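PDB 4GUZ: probable arylamine n-acetyl transferase from Mycobacterium abscessus, which probably transfers an acetyl group from acetyl coenzyme A to arylamine substrates. Local coordinates for residues Val257-Thr260 against Leu261-Phe265; Met7-Gly10 against Asp11-Gln14; Ser214-Thr218 against Arg219-Gln223; Ser29-Leu32 against Glu33-Arg36. All coordinates share one frame; numbering follows the deposited sequence.

Contact 1 of 4, residues Val257-Thr260 against Leu261-Phe265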
loop_
_atom_site.group_PDB
_atom_site.type_symbol
_atom_site.label_atom_id
_atom_site.label_comp_id
_atom_site.label_asym_id
_atom_site.label_seq_id
_atom_site.Cartn_x
_atom_site.Cartn_y
_atom_site.Cartn_z
ATOM N N VAL A 257 -22.640 -1.718 1.984
ATOM C CA VAL A 257 -21.224 -1.360 2.196
ATOM C C VAL A 257 -20.703 -2.096 3.431
ATOM O O VAL A 257 -19.672 -2.765 3.334
ATOM C CB VAL A 257 -20.998 0.171 2.310
ATOM C CG1 VAL A 257 -19.558 0.490 2.760
ATOM C CG2 VAL A 257 -21.302 0.856 0.985
ATOM N N LEU A 258 -21.421 -2.005 4.579
ATOM C CA LEU A 258 -20.991 -2.723 5.790
ATOM C C LEU A 258 -20.935 -4.228 5.548
ATOM O O LEU A 258 -20.015 -4.890 6.029
ATOM C CB LEU A 258 -21.907 -2.442 6.996
ATOM C CG LEU A 258 -22.096 -1.000 7.472
ATOM C CD1 LEU A 258 -23.006 -0.990 8.692
ATOM C CD2 LEU A 258 -20.771 -0.363 7.877
ATOM N N ALA A 259 -21.931 -4.778 4.813
ATOM C CA ALA A 259 -21.951 -6.211 4.480
ATOM C C ALA A 259 -20.753 -6.591 3.608
ATOM O O ALA A 259 -20.075 -7.573 3.902
ATOM C CB ALA A 259 -23.248 -6.575 3.770
ATOM N N THR A 260 -20.498 -5.812 2.538
ATOM C CA THR A 260 -19.389 -6.037 1.594
ATOM C C THR A 260 -18.050 -5.916 2.321
ATOM O O THR A 260 -17.165 -6.743 2.090
ATOM C CB THR A 260 -19.492 -5.075 0.393
ATOM O OG1 THR A 260 -20.657 -5.426 -0.360
ATOM C CG2 THR A 260 -18.292 -5.149 -0.518
ATOM N N LEU A 261 -17.914 -4.917 3.220
ATOM C CA LEU A 261 -16.676 -4.746 3.991
ATOM C C LEU A 261 -16.329 -6.023 4.766
ATOM O O LEU A 261 -15.183 -6.464 4.732
ATOM C CB LEU A 261 -16.779 -3.543 4.946
ATOM C CG LEU A 261 -16.607 -2.164 4.299
ATOM C CD1 LEU A 261 -16.932 -1.064 5.288
ATOM C CD2 LEU A 261 -15.189 -1.978 3.740
ATOM N N ARG A 262 -17.335 -6.667 5.391
ATOM C CA ARG A 262 -17.132 -7.905 6.147
ATOM C C ARG A 262 -16.947 -9.122 5.223
ATOM O O ARG A 262 -15.966 -9.846 5.376
ATOM C CB ARG A 262 -18.322 -8.121 7.100
ATOM C CG ARG A 262 -18.354 -9.466 7.829
ATOM C CD ARG A 262 -19.641 -9.658 8.628
ATOM N NE ARG A 262 -20.833 -9.777 7.776
ATOM C CZ ARG A 262 -21.788 -8.857 7.684
ATOM N NH1 ARG A 262 -21.721 -7.743 8.405
ATOM N NH2 ARG A 262 -22.824 -9.049 6.880
ATOM N N GLU A 263 -17.897 -9.366 4.301
ATOM C CA GLU A 263 -17.901 -10.551 3.439
ATOM C C GLU A 263 -16.750 -10.584 2.427
ATOM O O GLU A 263 -16.137 -11.637 2.254
ATOM C CB GLU A 263 -19.228 -10.675 2.679
ATOM C CG GLU A 263 -20.463 -10.845 3.561
ATOM C CD GLU A 263 -21.788 -10.400 2.954
ATOM O OE1 GLU A 263 -21.784 -9.532 2.049
ATOM O OE2 GLU A 263 -22.840 -10.891 3.423
ATOM N N ILE A 264 -16.487 -9.461 1.733
ATOM C CA ILE A 264 -15.463 -9.416 0.691
ATOM C C ILE A 264 -14.102 -9.045 1.273
ATOM O O ILE A 264 -13.108 -9.678 0.922
ATOM C CB ILE A 264 -15.883 -8.437 -0.462
ATOM C CG1 ILE A 264 -17.169 -8.903 -1.221
ATOM C CG2 ILE A 264 -14.727 -8.088 -1.438
ATOM C CD1 ILE A 264 -17.131 -10.251 -1.962
ATOM N N PHE A 265 -14.042 -8.010 2.123
ATOM C CA PHE A 265 -12.755 -7.510 2.591
ATOM C C PHE A 265 -12.330 -7.977 3.989
ATOM O O PHE A 265 -11.161 -7.809 4.339
ATOM C CB PHE A 265 -12.756 -5.973 2.539
ATOM C CG PHE A 265 -12.946 -5.402 1.153
ATOM C CD1 PHE A 265 -11.884 -5.331 0.261
ATOM C CD2 PHE A 265 -14.186 -4.926 0.744
ATOM C CE1 PHE A 265 -12.048 -4.772 -1.003
ATOM C CE2 PHE A 265 -14.352 -4.358 -0.521
ATOM C CZ PHE A 265 -13.283 -4.287 -1.390
#

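Contact 2 of 4, residues Met7-Gly10 against Asp11-Gln14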
loop_
_atom_site.group_PDB
_atom_site.type_symbol
_atom_site.label_atom_id
_atom_site.label_comp_id
_atom_site.label_asym_id
_atom_site.label_seq_id
_atom_site.Cartn_x
_atom_site.Cartn_y
_atom_site.Cartn_z
ATOM N N MET A 7 15.205 3.699 14.355
ATOM C CA MET A 7 14.535 4.380 13.237
ATOM C C MET A 7 13.179 3.773 12.832
ATOM O O MET A 7 12.164 4.474 12.852
ATOM C CB MET A 7 15.477 4.423 12.013
ATOM C CG MET A 7 14.896 5.154 10.808
ATOM S SD MET A 7 15.856 6.607 10.346
ATOM C CE MET A 7 15.014 7.844 11.245
ATOM N N TRP A 8 13.164 2.487 12.491
ATOM C CA TRP A 8 11.960 1.821 12.017
ATOM C C TRP A 8 11.237 1.032 13.115
ATOM O O TRP A 8 10.248 0.368 12.821
ATOM C CB TRP A 8 12.332 0.905 10.845
ATOM C CG TRP A 8 12.904 1.677 9.693
ATOM C CD1 TRP A 8 14.221 1.917 9.445
ATOM C CD2 TRP A 8 12.169 2.392 8.688
ATOM N NE1 TRP A 8 14.356 2.710 8.326
ATOM C CE2 TRP A 8 13.114 3.006 7.834
ATOM C CE3 TRP A 8 10.804 2.530 8.392
ATOM C CZ2 TRP A 8 12.736 3.768 6.720
ATOM C CZ3 TRP A 8 10.432 3.267 7.275
ATOM C CH2 TRP A 8 11.391 3.875 6.454
ATOM N N ASN A 9 11.713 1.119 14.370
ATOM C CA ASN A 9 11.151 0.430 15.544
ATOM C C ASN A 9 10.955 -1.079 15.342
ATOM O O ASN A 9 9.917 -1.631 15.732
ATOM C CB ASN A 9 9.851 1.087 15.997
ATOM C CG ASN A 9 10.095 2.263 16.890
ATOM O OD1 ASN A 9 10.408 2.112 18.078
ATOM N ND2 ASN A 9 9.998 3.457 16.330
ATOM N N GLY A 10 11.982 -1.737 14.802
ATOM C CA GLY A 10 11.990 -3.183 14.583
ATOM C C GLY A 10 11.732 -3.998 15.845
ATOM O O GLY A 10 10.978 -4.981 15.821
ATOM N N ASP A 11 12.319 -3.559 16.972
ATOM C CA ASP A 11 12.222 -4.220 18.273
ATOM C C ASP A 11 10.807 -4.217 18.862
ATOM O O ASP A 11 10.494 -5.106 19.651
ATOM C CB ASP A 11 13.200 -3.569 19.268
ATOM C CG ASP A 11 14.656 -3.954 19.057
ATOM O OD1 ASP A 11 14.915 -4.941 18.322
ATOM O OD2 ASP A 11 15.538 -3.300 19.663
ATOM N N GLU A 12 9.957 -3.249 18.481
ATOM C CA GLU A 12 8.579 -3.151 18.993
ATOM C C GLU A 12 7.606 -4.057 18.216
ATOM O O GLU A 12 6.455 -4.220 18.621
ATOM C CB GLU A 12 8.084 -1.703 18.963
ATOM C CG GLU A 12 8.751 -0.809 19.992
ATOM C CD GLU A 12 8.009 0.484 20.259
ATOM O OE1 GLU A 12 7.726 0.764 21.447
ATOM O OE2 GLU A 12 7.694 1.207 19.285
ATOM N N LEU A 13 8.068 -4.626 17.098
ATOM C CA LEU A 13 7.247 -5.510 16.288
ATOM C C LEU A 13 7.152 -6.901 16.910
ATOM O O LEU A 13 8.153 -7.440 17.400
ATOM C CB LEU A 13 7.828 -5.613 14.860
ATOM C CG LEU A 13 7.148 -6.609 13.898
ATOM C CD1 LEU A 13 5.938 -5.986 13.224
ATOM C CD2 LEU A 13 8.123 -7.123 12.888
ATOM N N GLN A 14 5.950 -7.497 16.835
ATOM C CA GLN A 14 5.708 -8.881 17.235
ATOM C C GLN A 14 6.030 -9.710 15.990
ATOM O O GLN A 14 5.140 -9.997 15.189
ATOM C CB GLN A 14 4.249 -9.064 17.734
ATOM C CG GLN A 14 3.934 -8.395 19.078
ATOM C CD GLN A 14 4.822 -8.858 20.209
ATOM O OE1 GLN A 14 4.983 -10.059 20.467
ATOM N NE2 GLN A 14 5.436 -7.909 20.893
#

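Contact 3 of 4, residues Ser214-Thr218 against Arg219-Gln223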
loop_
_atom_site.group_PDB
_atom_site.type_symbol
_atom_site.label_atom_id
_atom_site.label_comp_id
_atom_site.label_asym_id
_atom_site.label_seq_id
_atom_site.Cartn_x
_atom_site.Cartn_y
_atom_site.Cartn_z
ATOM N N SER A 214 -6.617 16.134 -0.338
ATOM C CA SER A 214 -6.290 14.706 -0.319
ATOM C C SER A 214 -7.590 13.902 -0.526
ATOM O O SER A 214 -8.517 14.047 0.281
ATOM C CB SER A 214 -5.604 14.306 0.986
ATOM O OG SER A 214 -5.450 12.896 1.050
ATOM N N PRO A 215 -7.694 13.071 -1.595
ATOM C CA PRO A 215 -8.947 12.317 -1.822
ATOM C C PRO A 215 -9.251 11.265 -0.748
ATOM O O PRO A 215 -10.425 10.962 -0.517
ATOM C CB PRO A 215 -8.726 11.655 -3.187
ATOM C CG PRO A 215 -7.245 11.579 -3.349
ATOM C CD PRO A 215 -6.693 12.793 -2.650
ATOM N N PHE A 216 -8.206 10.737 -0.068
ATOM C CA PHE A 216 -8.365 9.711 0.966
ATOM C C PHE A 216 -8.860 10.277 2.320
ATOM O O PHE A 216 -9.158 9.491 3.224
ATOM C CB PHE A 216 -7.046 8.922 1.165
ATOM C CG PHE A 216 -6.551 8.112 -0.022
ATOM C CD1 PHE A 216 -7.446 7.526 -0.913
ATOM C CD2 PHE A 216 -5.193 7.876 -0.206
ATOM C CE1 PHE A 216 -6.988 6.766 -1.998
ATOM C CE2 PHE A 216 -4.737 7.103 -1.282
ATOM C CZ PHE A 216 -5.637 6.558 -2.176
ATOM N N SER A 217 -8.982 11.614 2.463
ATOM C CA SER A 217 -9.415 12.197 3.735
ATOM C C SER A 217 -10.926 12.123 3.975
ATOM O O SER A 217 -11.343 11.991 5.129
ATOM C CB SER A 217 -8.969 13.655 3.846
ATOM O OG SER A 217 -9.604 14.491 2.892
ATOM N N THR A 218 -11.749 12.244 2.911
ATOM C CA THR A 218 -13.196 12.319 3.106
ATOM C C THR A 218 -14.007 11.098 2.644
ATOM O O THR A 218 -15.093 10.888 3.189
ATOM C CB THR A 218 -13.754 13.584 2.431
ATOM O OG1 THR A 218 -13.243 13.694 1.099
ATOM C CG2 THR A 218 -13.429 14.858 3.225
ATOM N N ARG A 219 -13.539 10.323 1.648
ATOM C CA ARG A 219 -14.374 9.223 1.150
ATOM C C ARG A 219 -13.680 7.868 1.221
ATOM O O ARG A 219 -12.493 7.777 0.938
ATOM C CB ARG A 219 -14.813 9.520 -0.280
ATOM C CG ARG A 219 -15.791 10.706 -0.357
ATOM C CD ARG A 219 -15.786 11.379 -1.709
ATOM N NE ARG A 219 -16.005 10.434 -2.807
ATOM C CZ ARG A 219 -17.189 10.134 -3.324
ATOM N NH1 ARG A 219 -18.293 10.687 -2.838
ATOM N NH2 ARG A 219 -17.280 9.279 -4.336
ATOM N N ALA A 220 -14.441 6.819 1.614
ATOM C CA ALA A 220 -13.975 5.443 1.785
ATOM C C ALA A 220 -13.284 4.902 0.531
ATOM O O ALA A 220 -13.765 5.088 -0.577
ATOM C CB ALA A 220 -15.140 4.540 2.166
ATOM N N PHE A 221 -12.101 4.302 0.724
ATOM C CA PHE A 221 -11.330 3.660 -0.338
ATOM C C PHE A 221 -10.766 2.403 0.266
ATOM O O PHE A 221 -10.011 2.476 1.233
ATOM C CB PHE A 221 -10.242 4.569 -0.926
ATOM C CG PHE A 221 -9.891 4.236 -2.364
ATOM C CD1 PHE A 221 -10.742 4.588 -3.406
ATOM C CD2 PHE A 221 -8.695 3.599 -2.677
ATOM C CE1 PHE A 221 -10.415 4.275 -4.734
ATOM C CE2 PHE A 221 -8.344 3.337 -4.012
ATOM C CZ PHE A 221 -9.205 3.675 -5.028
ATOM N N VAL A 222 -11.234 1.255 -0.215
ATOM C CA VAL A 222 -10.848 -0.053 0.319
ATOM C C VAL A 222 -10.364 -0.912 -0.843
ATOM O O VAL A 222 -10.942 -0.863 -1.928
ATOM C CB VAL A 222 -12.042 -0.683 1.096
ATOM C CG1 VAL A 222 -11.667 -2.027 1.690
ATOM C CG2 VAL A 222 -12.541 0.263 2.196
ATOM N N GLN A 223 -9.251 -1.644 -0.652
ATOM C CA GLN A 223 -8.694 -2.397 -1.779
ATOM C C GLN A 223 -8.247 -3.782 -1.378
ATOM O O GLN A 223 -7.897 -4.007 -0.223
ATOM C CB GLN A 223 -7.500 -1.629 -2.387
ATOM C CG GLN A 223 -7.799 -0.173 -2.827
ATOM C CD GLN A 223 -6.596 0.414 -3.502
ATOM O OE1 GLN A 223 -6.211 -0.018 -4.581
ATOM N NE2 GLN A 223 -5.934 1.384 -2.856
#

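Contact 4 of 4, residues Ser29-Leu32 against Glu33-Arg36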
loop_
_atom_site.group_PDB
_atom_site.type_symbol
_atom_site.label_atom_id
_atom_site.label_comp_id
_atom_site.label_asym_id
_atom_site.label_seq_id
_atom_site.Cartn_x
_atom_site.Cartn_y
_atom_site.Cartn_z
ATOM N N SER A 29 16.584 -15.558 6.705
ATOM C CA SER A 29 17.826 -14.862 6.325
ATOM C C SER A 29 17.530 -13.654 5.400
ATOM O O SER A 29 16.632 -13.771 4.568
ATOM C CB SER A 29 18.789 -15.824 5.636
ATOM O OG SER A 29 19.177 -16.857 6.526
ATOM N N PRO A 30 18.256 -12.510 5.519
ATOM C CA PRO A 30 17.941 -11.345 4.663
ATOM C C PRO A 30 18.423 -11.497 3.211
ATOM O O PRO A 30 19.452 -10.938 2.801
ATOM C CB PRO A 30 18.620 -10.176 5.379
ATOM C CG PRO A 30 19.711 -10.779 6.167
ATOM C CD PRO A 30 19.330 -12.197 6.489
ATOM N N THR A 31 17.638 -12.265 2.429
ATOM C CA THR A 31 17.895 -12.578 1.019
ATOM C C THR A 31 16.677 -12.266 0.128
ATOM O O THR A 31 15.584 -12.022 0.646
ATOM C CB THR A 31 18.242 -14.065 0.893
ATOM O OG1 THR A 31 17.158 -14.811 1.444
ATOM C CG2 THR A 31 19.557 -14.437 1.587
ATOM N N LEU A 32 16.853 -12.344 -1.214
ATOM C CA LEU A 32 15.797 -12.097 -2.187
ATOM C C LEU A 32 14.656 -13.107 -2.083
ATOM O O LEU A 32 13.490 -12.720 -2.232
ATOM C CB LEU A 32 16.372 -12.092 -3.615
ATOM C CG LEU A 32 15.377 -11.886 -4.765
ATOM C CD1 LEU A 32 14.713 -10.512 -4.710
ATOM C CD2 LEU A 32 16.018 -12.162 -6.095
ATOM N N GLU A 33 14.966 -14.400 -1.851
ATOM C CA GLU A 33 13.877 -15.377 -1.760
ATOM C C GLU A 33 13.003 -15.090 -0.532
ATOM O O GLU A 33 11.786 -15.193 -0.630
ATOM C CB GLU A 33 14.393 -16.832 -1.786
ATOM C CG GLU A 33 13.863 -17.637 -2.973
ATOM C CD GLU A 33 13.632 -16.895 -4.280
ATOM O OE1 GLU A 33 14.553 -16.185 -4.748
ATOM O OE2 GLU A 33 12.513 -17.012 -4.830
ATOM N N THR A 34 13.610 -14.639 0.570
ATOM C CA THR A 34 12.874 -14.267 1.776
ATOM C C THR A 34 12.018 -13.014 1.488
ATOM O O THR A 34 10.831 -13.013 1.799
ATOM C CB THR A 34 13.831 -14.069 2.949
ATOM O OG1 THR A 34 14.433 -15.334 3.228
ATOM C CG2 THR A 34 13.118 -13.563 4.228
ATOM N N LEU A 35 12.617 -11.987 0.853
ATOM C CA LEU A 35 11.926 -10.741 0.500
ATOM C C LEU A 35 10.718 -11.024 -0.382
ATOM O O LEU A 35 9.664 -10.430 -0.175
ATOM C CB LEU A 35 12.903 -9.778 -0.206
ATOM C CG LEU A 35 12.375 -8.375 -0.541
ATOM C CD1 LEU A 35 12.045 -7.590 0.722
ATOM C CD2 LEU A 35 13.361 -7.611 -1.410
ATOM N N ARG A 36 10.865 -11.940 -1.362
ATOM C CA ARG A 36 9.772 -12.325 -2.250
ATOM C C ARG A 36 8.619 -12.906 -1.456
ATOM O O ARG A 36 7.471 -12.522 -1.682
ATOM C CB ARG A 36 10.242 -13.326 -3.339
ATOM C CG ARG A 36 10.914 -12.616 -4.509
ATOM C CD ARG A 36 11.582 -13.559 -5.493
ATOM N NE ARG A 36 12.435 -12.793 -6.405
ATOM C CZ ARG A 36 12.650 -13.082 -7.685
ATOM N NH1 ARG A 36 12.101 -14.163 -8.233
ATOM N NH2 ARG A 36 13.420 -12.298 -8.427
#

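Contact 1 of 4, residues Val257-Thr260 against Leu261-Phe265
V257 and L261, one turn apart on helix 254-263, run alongside each other in the same direction. Their branches meet where V257 CG1 lies 4.0 Å from L261 CD1, and V257 places CG1 there because that methyl is anti to its backbone N (chi1 171°). T260 and I264 repeat the pattern three residues on: T260 CG2 also lies 4.0 Å from I264 CG1, and the same methyl approaches F265 CE2. Meanwhile T260 OG1, turned beside its own backbone N by chi1 of -67°, bonds back to the carbonyl of E256. Beneath these side chains run the helical bonds, of which E263 N to A259 O is 2.8 Å long and nearly straight at 175°. The carbonyl of T260 serves two donors, I264 N at 2.8 Å and, weakly, F265 N. On the outer face the R262 chain bends at chi3, bringing one face of its guanidinium over A259 CA, with NH2 3.8 Å from that carbon. R262 NH2 and E263 OE2 form a long salt bridge of 3.9 Å. V257 and L261 face L233, L261 also meets L277 of helix 271-282, and the charged pair stays exposed, its long separation suggesting that any attraction is probably modest.

Contact 2 of 4, residues Met7-Gly10 against Asp11-Gln14
N9 and G10 each offer a backbone carbonyl to an amide three residues later, and these two bonds build the tight part of the turn. E12 N reaches N9 O at 3.2 Å with an N-H...O angle of 145°, and L13 N reaches G10 O at the same 3.2 Å and a slightly straighter 153°. In both, the donor stands well above the carbonyl plane, 59° out of it, consistent with the tight i to i+3 span. The buried side is completed by L13, whose CB passes 3.4 Å from G10 O while the side chain packs on L85 and V89 of helix 79-92. R92 NH1 from that helix also bonds the carbonyls of G10 and L13, so G10 O is gripped by two donors. The outer side is looser: the side chains of N9 and E12 run alongside each other there, and both E12 and its neighbour D11 are exposed. Consecutive i to i+3 bonds with helical backbone angles at G10, D11 and E12 define a short 3-10 turn, which here leads to Q14, the N-cap of helix 15-21.

Contact 3 of 4, residues Ser214-Thr218 against Arg219-Gln223
F216 and F221 bring their rings together where the loop after helix 198-210 turns into strand 221-226, an inner strand of the five-stranded antiparallel sheet, between 48-49 and 229-234. The apolar contact comes first. F216 CE1 approaches F221 CD2 to 3.7 Å and F221 CG to 3.9 Å, while F216 CD1 lies 4.1 Å from F221 CB. The ring centroids are 5.5 Å apart and the planes are inclined at 37°, an oblique pair. The first torsions differ: F216 CG stands beside its backbone N (chi1 -64°), whereas F221 CG is anti to it (chi1 -153°). F221 also packs on W48 and I232, while F216 comes close to C79, H116 and D131, which have the geometry of a Cys-His-Asp triad and probably form the catalytic triad of this family.

Polar ties shape the backbone around this pair. Within the loop, S217 N makes a weak 3.3 Å bond to S214 O, and S217 OG is bonded to the carbonyl of S211. Farther along, main-chain bonds seat the strand in its sheet, V222 pairing with L233 and Q223 with W48. No hydrogen bond joins 214-218 directly to 219-223. N50 bridges them instead: its ND2 bonds the carbonyl oxygens of both F216 and R219, and its OD1 accepts from F221 N.

Contact 4 of 4, residues Ser29-Leu32 against Glu33-Arg36
T31 and T34 meet at the start of helix 32-45, where T31 occupies the N-cap. Their hydroxyls, T31 OG1 and T34 OG1, are 3.3 Å apart in a weak contact whose hydrogen bonding is not settled. T34 OG1 also lies 3.0 Å from S29 O, and the carbonyl of D27 is another acceptor for it, so several oxygens compete for its one proton. The torsions gather them: T31 turns OG1 between its backbone N and carbonyl carbon (chi1 57°), and T34 sets OG1 beside its own N.

The first helical bonds follow. L35 N meets T31 O at 3.0 Å in the carbonyl plane, with an N-H...O angle of 163°, and R36 N bonds L32 O at 2.9 Å. R36 runs extended from CG to NE across L32.

Outside this shell, the inverse gamma turn centred on P30 precedes the helix start, with T31 N weakly bonded to S29 O, while S29 OG is held by D27. W128 of strand 126-130 touches L32, L35 and R36, joining the helix to the larger sheet; P141 also packs on L35 and R36. R36 NE, which this contact buries without any polar partner in the model, lies 3.5 Å from L32 CG, while R36 NH2 is 3.5 Å from L32 CD2.

In the fold
Along the chain the order is contact 2, contact 4, contact 3, contact 1. Contacts 1 and 3 alone touch: their centres are about 16 Å apart, and L261 of helix 254-263 packs with F265 on V222 of strand 221-226, in the five-stranded antiparallel sheet. Contact 2 introduces helix 15-21 and leans on helices 63-72 and 79-92, while contact 4 opens helix 32-45 against the eight-stranded sheet; their centres are about 19 Å apart. Contacts 3 and 4 lie on opposite sides of the chain's centre, about 33 Å between centres. Contacts 1 and 3 thus join the C-terminal helical part to the five-stranded sheet, while contacts 2 and 4 belong to the N-terminal part.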